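Local coordinates for protein fimbrin (Schizosaccharomyces pombe, PDB 1RT8) that binds and crosslinks actin filaments and takes part in cell polarity, cytokinesis, mating and spore formation, at residues Leu166-Phe170 with Val255-Phe259; Asp192-Thr197 with Arg221-Val225. One frame throughout, in Å; residues are numbered along the deposited sequence.

Contact 1: residues Leu166-Phe170 with Val255-Phe259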
ATOM      1  N   LEU A 166       4.968 -11.431 -11.705  1.00 33.10           N
ATOM      2  CA  LEU A 166       6.275 -11.836 -12.193  1.00 31.66           C
ATOM      3  C   LEU A 166       6.408 -13.343 -12.448  1.00 32.71           C
ATOM      4  O   LEU A 166       7.059 -13.754 -13.407  1.00 31.58           O
ATOM      5  CB  LEU A 166       7.350 -11.345 -11.226  1.00 31.43           C
ATOM      6  CG  LEU A 166       7.519  -9.817 -11.179  1.00 31.32           C
ATOM      7  CD1 LEU A 166       8.486  -9.413 -10.063  1.00 27.66           C
ATOM      8  CD2 LEU A 166       8.033  -9.333 -12.533  1.00 30.01           C
ATOM      9  N   LEU A 167       5.782 -14.163 -11.608  1.00 32.40           N
ATOM     10  CA  LEU A 167       5.848 -15.611 -11.779  1.00 34.34           C
ATOM     11  C   LEU A 167       5.251 -16.046 -13.111  1.00 35.11           C
ATOM     12  O   LEU A 167       5.836 -16.860 -13.818  1.00 34.33           O
ATOM     13  CB  LEU A 167       5.129 -16.324 -10.634  1.00 33.66           C
ATOM     14  CG  LEU A 167       5.893 -16.306  -9.310  1.00 34.10           C
ATOM     15  CD1 LEU A 167       5.052 -16.967  -8.227  1.00 37.02           C
ATOM     16  CD2 LEU A 167       7.228 -17.022  -9.478  1.00 34.51           C
ATOM     17  N   ARG A 168       4.085 -15.506 -13.445  1.00 37.89           N
ATOM     18  CA  ARG A 168       3.440 -15.831 -14.712  1.00 38.91           C
ATOM     19  C   ARG A 168       4.362 -15.405 -15.860  1.00 37.29           C
ATOM     20  O   ARG A 168       4.516 -16.112 -16.855  1.00 37.55           O
ATOM     21  CB  ARG A 168       2.097 -15.097 -14.835  1.00 42.14           C
ATOM     22  CG  ARG A 168       1.092 -15.404 -13.728  1.00 47.25           C
ATOM     23  CD  ARG A 168      -0.314 -14.858 -14.090  1.00 52.55           C
ATOM     24  NE  ARG A 168      -1.305 -15.129 -13.046  1.00 55.51           N
ATOM     25  CZ  ARG A 168      -2.560 -14.682 -13.053  1.00 56.99           C
ATOM     26  NH1 ARG A 168      -3.000 -13.933 -14.053  1.00 57.72           N
ATOM     27  NH2 ARG A 168      -3.383 -14.987 -12.051  1.00 57.21           N
ATOM     28  N   TRP A 169       4.972 -14.238 -15.706  1.00 36.65           N
ATOM     29  CA  TRP A 169       5.886 -13.693 -16.708  1.00 36.16           C
ATOM     30  C   TRP A 169       7.108 -14.599 -16.879  1.00 36.65           C
ATOM     31  O   TRP A 169       7.416 -15.052 -17.981  1.00 36.74           O
ATOM     32  CB  TRP A 169       6.344 -12.301 -16.277  1.00 33.87           C
ATOM     33  CG  TRP A 169       7.369 -11.679 -17.173  1.00 33.95           C
ATOM     34  CD1 TRP A 169       7.157 -11.117 -18.404  1.00 33.86           C
ATOM     35  CD2 TRP A 169       8.768 -11.526 -16.898  1.00 34.77           C
ATOM     36  NE1 TRP A 169       8.335 -10.620 -18.905  1.00 32.96           N
ATOM     37  CE2 TRP A 169       9.340 -10.856 -18.003  1.00 33.01           C
ATOM     38  CE3 TRP A 169       9.595 -11.891 -15.825  1.00 33.30           C
ATOM     39  CZ2 TRP A 169      10.701 -10.543 -18.065  1.00 34.14           C
ATOM     40  CZ3 TRP A 169      10.950 -11.581 -15.888  1.00 33.58           C
ATOM     41  CH2 TRP A 169      11.488 -10.911 -17.002  1.00 33.98           C
ATOM     42  N   PHE A 170       7.803 -14.838 -15.772  1.00 35.29           N
ATOM     43  CA  PHE A 170       8.988 -15.684 -15.752  1.00 35.19           C
ATOM     44  C   PHE A 170       8.664 -16.997 -16.466  1.00 35.13           C
ATOM     45  O   PHE A 170       9.379 -17.407 -17.381  1.00 33.78           O
ATOM     46  CB  PHE A 170       9.392 -15.934 -14.287  1.00 35.06           C
ATOM     47  CG  PHE A 170      10.795 -16.446 -14.102  1.00 34.22           C
ATOM     48  CD1 PHE A 170      11.516 -16.105 -12.960  1.00 34.77           C
ATOM     49  CD2 PHE A 170      11.394 -17.273 -15.045  1.00 33.86           C
ATOM     50  CE1 PHE A 170      12.808 -16.574 -12.759  1.00 34.99           C
ATOM     51  CE2 PHE A 170      12.686 -17.750 -14.854  1.00 34.53           C
ATOM     52  CZ  PHE A 170      13.397 -17.401 -13.710  1.00 34.80           C
ATOM     53  N   VAL A 255      14.362 -10.030 -10.111  1.00 28.87           N
ATOM     54  CA  VAL A 255      13.401 -10.348 -11.165  1.00 28.01           C
ATOM     55  C   VAL A 255      12.520  -9.153 -11.541  1.00 30.29           C
ATOM     56  O   VAL A 255      12.177  -8.966 -12.707  1.00 30.10           O
ATOM     57  CB  VAL A 255      12.474 -11.520 -10.756  1.00 26.43           C
ATOM     58  CG1 VAL A 255      11.414 -11.747 -11.832  1.00 23.21           C
ATOM     59  CG2 VAL A 255      13.296 -12.783 -10.548  1.00 23.06           C
ATOM     60  N   ALA A 256      12.145  -8.354 -10.552  1.00 31.12           N
ATOM     61  CA  ALA A 256      11.297  -7.197 -10.807  1.00 32.93           C
ATOM     62  C   ALA A 256      11.983  -6.210 -11.748  1.00 32.89           C
ATOM     63  O   ALA A 256      11.396  -5.768 -12.737  1.00 32.76           O
ATOM     64  CB  ALA A 256      10.937  -6.508  -9.490  1.00 32.77           C
ATOM     65  N   HIS A 257      13.228  -5.872 -11.439  1.00 34.15           N
ATOM     66  CA  HIS A 257      13.974  -4.928 -12.259  1.00 37.05           C
ATOM     67  C   HIS A 257      14.190  -5.447 -13.685  1.00 38.46           C
ATOM     68  O   HIS A 257      14.113  -4.688 -14.658  1.00 37.75           O
ATOM     69  CB  HIS A 257      15.319  -4.620 -11.599  1.00 37.73           C
ATOM     70  CG  HIS A 257      16.145  -3.630 -12.356  1.00 42.09           C
ATOM     71  ND1 HIS A 257      17.050  -4.002 -13.328  1.00 43.05           N
ATOM     72  CD2 HIS A 257      16.172  -2.278 -12.316  1.00 43.29           C
ATOM     73  CE1 HIS A 257      17.598  -2.920 -13.853  1.00 44.44           C
ATOM     74  NE2 HIS A 257      17.082  -1.861 -13.257  1.00 44.85           N
ATOM     75  N   LEU A 258      14.460  -6.744 -13.797  1.00 37.98           N
ATOM     76  CA  LEU A 258      14.682  -7.369 -15.090  1.00 37.97           C
ATOM     77  C   LEU A 258      13.411  -7.242 -15.915  1.00 37.47           C
ATOM     78  O   LEU A 258      13.457  -7.055 -17.132  1.00 35.63           O
ATOM     79  CB  LEU A 258      15.037  -8.845 -14.900  1.00 40.20           C
ATOM     80  CG  LEU A 258      15.380  -9.648 -16.151  1.00 41.08           C
ATOM     81  CD1 LEU A 258      16.595  -9.030 -16.845  1.00 40.87           C
ATOM     82  CD2 LEU A 258      15.658 -11.092 -15.754  1.00 40.57           C
ATOM     83  N   PHE A 259      12.274  -7.339 -15.233  1.00 35.86           N
ATOM     84  CA  PHE A 259      10.977  -7.236 -15.882  1.00 35.14           C
ATOM     85  C   PHE A 259      10.690  -5.808 -16.331  1.00 35.23           C
ATOM     86  O   PHE A 259      10.078  -5.600 -17.376  1.00 35.12           O
ATOM     87  CB  PHE A 259       9.879  -7.685 -14.924  1.00 34.49           C
ATOM     88  CG  PHE A 259       8.492  -7.397 -15.416  1.00 35.29           C
ATOM     89  CD1 PHE A 259       7.872  -8.238 -16.332  1.00 34.90           C
ATOM     90  CD2 PHE A 259       7.801  -6.282 -14.959  1.00 35.74           C
ATOM     91  CE1 PHE A 259       6.580  -7.976 -16.782  1.00 36.81           C
ATOM     92  CE2 PHE A 259       6.507  -6.013 -15.405  1.00 36.26           C
ATOM     93  CZ  PHE A 259       5.896  -6.861 -16.316  1.00 35.59           C
TER
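Short helical segments 166-170 and 255-259 touch through L166, W169, V255 and F259, their axes 10.9 Å apart at closest approach and crossing at 65°. No hydrogen bond joins them. F259 turns the edge of its ring to the face of W169, with the phenyl and the five-membered ring in a T-shaped pair whose planes stand at 85°. F259 CD1 is 3.4 Å from W169 CE2. The CB of F259 lies over the six-membered ring of the same indole, 4.1 Å from the centroid, a CH-pi contact. W169 reaches across because its CG is anti to the backbone N (chi1 176°). L258 CG meets the rim of the indole near its plane. The two methyls of L166 part over the other helix: CD2 is 3.4 Å from F259 CB, and CD1 is 3.8 Å from A256 CB. V255 CG1 packs on both L166 CB and W169 CZ3. W169 NE1 is hydrogen-bonded to P263 O. Replacing W169 by an alanine would probably leave the F259 edge without its aromatic face and P263 O without this donor, and open a gap between the helices. The contact joins helices 162-176 and 248-261 of the second CH domain, with helix 194-203 packing on F170, V255 and L258.

Contact 2: residues Asp192-Thr197 with Arg221-Val225; sequences DGENYT and RAEQV
G193 O, which V225 CG2 approaches to 3.5 Å, is gripped twice from within its own segment. T197 N and T197 OG1 reach G193 O from opposite faces of its carbonyl plane, OG1 at 2.8 Å. The T197 hydroxyl sits beside the backbone N (chi1 -66°), which lets it turn back to this oxygen. V225 CG2 also packs against T197 OG1, while V225 CG1 lies 3.8 Å from Y196 CB. The one hydrogen bond across the contact runs from R221 NH1 to D192 O, 2.8 Å long and bent to 142° at the hydrogen. The bend at chi3 (-53°) turns the guanidinium of R221 toward this carbonyl, and its NH2 is held by T215 O. E194 OE2 is 4.1 Å from R221 NH1, opposite charges too far apart for a salt bridge, with no N-H pointing at it. D192 OD2 and E194 OE1 each form a salt bridge with R181. D192 OD1 accepts from E194 N at 2.9 Å, an Asx turn at the start of helix 194-203. G193 is the N-cap, with a positive phi that favours glycine; a CB there would come tight against R221 CD. R221 thus ties helix 218-230 to this helix start through a backbone carbonyl, and the nearby carboxylates probably add a weaker electrostatic pull.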
ATOM      1  N   ASP A 192      19.545 -22.289  -8.087  1.00 29.81           N
ATOM      2  CA  ASP A 192      20.687 -22.966  -8.701  1.00 29.65           C
ATOM      3  C   ASP A 192      21.184 -22.267  -9.958  1.00 29.08           C
ATOM      4  O   ASP A 192      22.105 -22.744 -10.621  1.00 27.45           O
ATOM      5  CB  ASP A 192      20.397 -24.450  -8.997  1.00 29.60           C
ATOM      6  CG  ASP A 192      19.310 -24.656 -10.030  1.00 29.46           C
ATOM      7  OD1 ASP A 192      19.025 -23.735 -10.832  1.00 25.79           O
ATOM      8  OD2 ASP A 192      18.749 -25.772 -10.043  1.00 31.41           O
ATOM      9  N   GLY A 193      20.566 -21.131 -10.270  1.00 29.38           N
ATOM     10  CA  GLY A 193      20.970 -20.340 -11.425  1.00 28.13           C
ATOM     11  C   GLY A 193      20.553 -20.811 -12.802  1.00 27.91           C
ATOM     12  O   GLY A 193      20.788 -20.106 -13.782  1.00 28.82           O
ATOM     13  N   GLU A 194      19.937 -21.986 -12.890  1.00 26.60           N
ATOM     14  CA  GLU A 194      19.504 -22.526 -14.172  1.00 26.52           C
ATOM     15  C   GLU A 194      18.353 -21.765 -14.804  1.00 26.08           C
ATOM     16  O   GLU A 194      18.421 -21.375 -15.967  1.00 25.89           O
ATOM     17  CB  GLU A 194      19.092 -23.994 -14.027  1.00 25.06           C
ATOM     18  CG  GLU A 194      20.248 -24.968 -13.961  1.00 26.56           C
ATOM     19  CD  GLU A 194      19.788 -26.419 -14.044  1.00 27.13           C
ATOM     20  OE1 GLU A 194      18.568 -26.658 -14.180  1.00 29.72           O
ATOM     21  OE2 GLU A 194      20.649 -27.320 -13.976  1.00 26.90           O
ATOM     22  N   ASN A 195      17.279 -21.566 -14.051  1.00 27.74           N
ATOM     23  CA  ASN A 195      16.134 -20.857 -14.597  1.00 27.54           C
ATOM     24  C   ASN A 195      16.466 -19.422 -14.995  1.00 27.72           C
ATOM     25  O   ASN A 195      15.950 -18.918 -15.994  1.00 25.27           O
ATOM     26  CB  ASN A 195      14.962 -20.923 -13.618  1.00 28.25           C
ATOM     27  CG  ASN A 195      14.375 -22.330 -13.534  1.00 31.38           C
ATOM     28  OD1 ASN A 195      14.448 -23.082 -14.498  1.00 30.20           O
ATOM     29  ND2 ASN A 195      13.792 -22.684 -12.393  1.00 32.47           N
ATOM     30  N   TYR A 196      17.340 -18.779 -14.229  1.00 27.33           N
ATOM     31  CA  TYR A 196      17.756 -17.417 -14.540  1.00 29.37           C
ATOM     32  C   TYR A 196      18.520 -17.420 -15.868  1.00 30.22           C
ATOM     33  O   TYR A 196      18.276 -16.576 -16.736  1.00 32.56           O
ATOM     34  CB  TYR A 196      18.659 -16.872 -13.430  1.00 28.31           C
ATOM     35  CG  TYR A 196      17.932 -16.336 -12.204  1.00 26.40           C
ATOM     36  CD1 TYR A 196      18.562 -16.330 -10.957  1.00 26.07           C
ATOM     37  CD2 TYR A 196      16.645 -15.805 -12.294  1.00 25.33           C
ATOM     38  CE1 TYR A 196      17.941 -15.813  -9.833  1.00 24.66           C
ATOM     39  CE2 TYR A 196      15.999 -15.271 -11.158  1.00 25.43           C
ATOM     40  CZ  TYR A 196      16.660 -15.282  -9.933  1.00 25.79           C
ATOM     41  OH  TYR A 196      16.067 -14.770  -8.798  1.00 22.45           O
ATOM     42  N   THR A 197      19.437 -18.374 -16.023  1.00 30.14           N
ATOM     43  CA  THR A 197      20.227 -18.490 -17.252  1.00 29.82           C
ATOM     44  C   THR A 197      19.336 -18.671 -18.484  1.00 30.15           C
ATOM     45  O   THR A 197      19.548 -18.030 -19.506  1.00 31.78           O
ATOM     46  CB  THR A 197      21.210 -19.673 -17.173  1.00 28.70           C
ATOM     47  OG1 THR A 197      22.184 -19.418 -16.155  1.00 27.99           O
ATOM     48  CG2 THR A 197      21.923 -19.871 -18.505  1.00 30.03           C
ATOM     49  N   ARG A 221      28.350 -20.558 -10.995  1.00 35.13           N
ATOM     50  CA  ARG A 221      27.305 -20.369 -11.986  1.00 33.18           C
ATOM     51  C   ARG A 221      26.506 -19.115 -11.637  1.00 31.22           C
ATOM     52  O   ARG A 221      26.139 -18.336 -12.518  1.00 30.73           O
ATOM     53  CB  ARG A 221      26.377 -21.582 -12.010  1.00 33.49           C
ATOM     54  CG  ARG A 221      25.309 -21.525 -13.084  1.00 31.45           C
ATOM     55  CD  ARG A 221      24.336 -22.670 -12.888  1.00 34.25           C
ATOM     56  NE  ARG A 221      25.044 -23.946 -12.819  1.00 33.23           N
ATOM     57  CZ  ARG A 221      24.541 -25.052 -12.284  1.00 36.22           C
ATOM     58  NH1 ARG A 221      23.318 -25.040 -11.770  1.00 35.81           N
ATOM     59  NH2 ARG A 221      25.263 -26.171 -12.254  1.00 34.66           N
ATOM     60  N   ALA A 222      26.244 -18.928 -10.348  1.00 30.45           N
ATOM     61  CA  ALA A 222      25.485 -17.775  -9.873  1.00 31.57           C
ATOM     62  C   ALA A 222      26.187 -16.479 -10.249  1.00 33.44           C
ATOM     63  O   ALA A 222      25.541 -15.496 -10.606  1.00 33.92           O
ATOM     64  CB  ALA A 222      25.314 -17.845  -8.363  1.00 31.45           C
ATOM     65  N   GLU A 223      27.513 -16.482 -10.154  1.00 34.24           N
ATOM     66  CA  GLU A 223      28.302 -15.304 -10.494  1.00 36.07           C
ATOM     67  C   GLU A 223      28.239 -15.046 -11.991  1.00 36.34           C
ATOM     68  O   GLU A 223      28.120 -13.903 -12.429  1.00 37.11           O
ATOM     69  CB  GLU A 223      29.754 -15.499 -10.056  1.00 38.12           C
ATOM     70  CG  GLU A 223      30.692 -14.396 -10.506  1.00 42.04           C
ATOM     71  CD  GLU A 223      30.245 -13.021 -10.046  1.00 43.32           C
ATOM     72  OE1 GLU A 223      29.991 -12.853  -8.833  1.00 45.18           O
ATOM     73  OE2 GLU A 223      30.160 -12.109 -10.898  1.00 44.77           O
ATOM     74  N   GLN A 224      28.314 -16.116 -12.774  1.00 35.77           N
ATOM     75  CA  GLN A 224      28.259 -16.004 -14.221  1.00 34.46           C
ATOM     76  C   GLN A 224      26.899 -15.482 -14.646  1.00 33.96           C
ATOM     77  O   GLN A 224      26.799 -14.712 -15.598  1.00 33.94           O
ATOM     78  CB  GLN A 224      28.530 -17.367 -14.879  1.00 36.13           C
ATOM     79  CG  GLN A 224      30.005 -17.750 -14.909  1.00 37.99           C
ATOM     80  CD  GLN A 224      30.255 -19.212 -15.269  1.00 39.51           C
ATOM     81  OE1 GLN A 224      29.474 -19.838 -15.985  1.00 40.16           O
ATOM     82  NE2 GLN A 224      31.366 -19.752 -14.782  1.00 41.42           N
ATOM     83  N   VAL A 225      25.852 -15.896 -13.936  1.00 33.45           N
ATOM     84  CA  VAL A 225      24.497 -15.451 -14.254  1.00 32.82           C
ATOM     85  C   VAL A 225      24.370 -13.954 -14.031  1.00 34.38           C
ATOM     86  O   VAL A 225      23.741 -13.248 -14.828  1.00 34.01           O
ATOM     87  CB  VAL A 225      23.426 -16.151 -13.367  1.00 34.11           C
ATOM     88  CG1 VAL A 225      22.115 -15.345 -13.379  1.00 31.77           C
ATOM     89  CG2 VAL A 225      23.169 -17.567 -13.877  1.00 32.13           C
TER

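How the contacts relate
Both contacts belong to the second CH domain, within the first actin-binding region. Contact 1 is buried and lies between the helices that open and close the domain's range. Contact 2 is partly buried and farther from the centre of the chain. It holds the start of helix 194-203 against helix 218-230. The two centres are about 15 Å apart, yet the contacts touch. V255 CG2 lies 3.7 Å from Y196 CE2, and F170 CE1 is 3.8 Å from that CE2. Helix 194-203 thus bridges them. Chemistry follows place: contact 1 is aromatic and aliphatic packing, whereas contact 2 combines a valine with an arginine, acidic residues and backbone carbonyls.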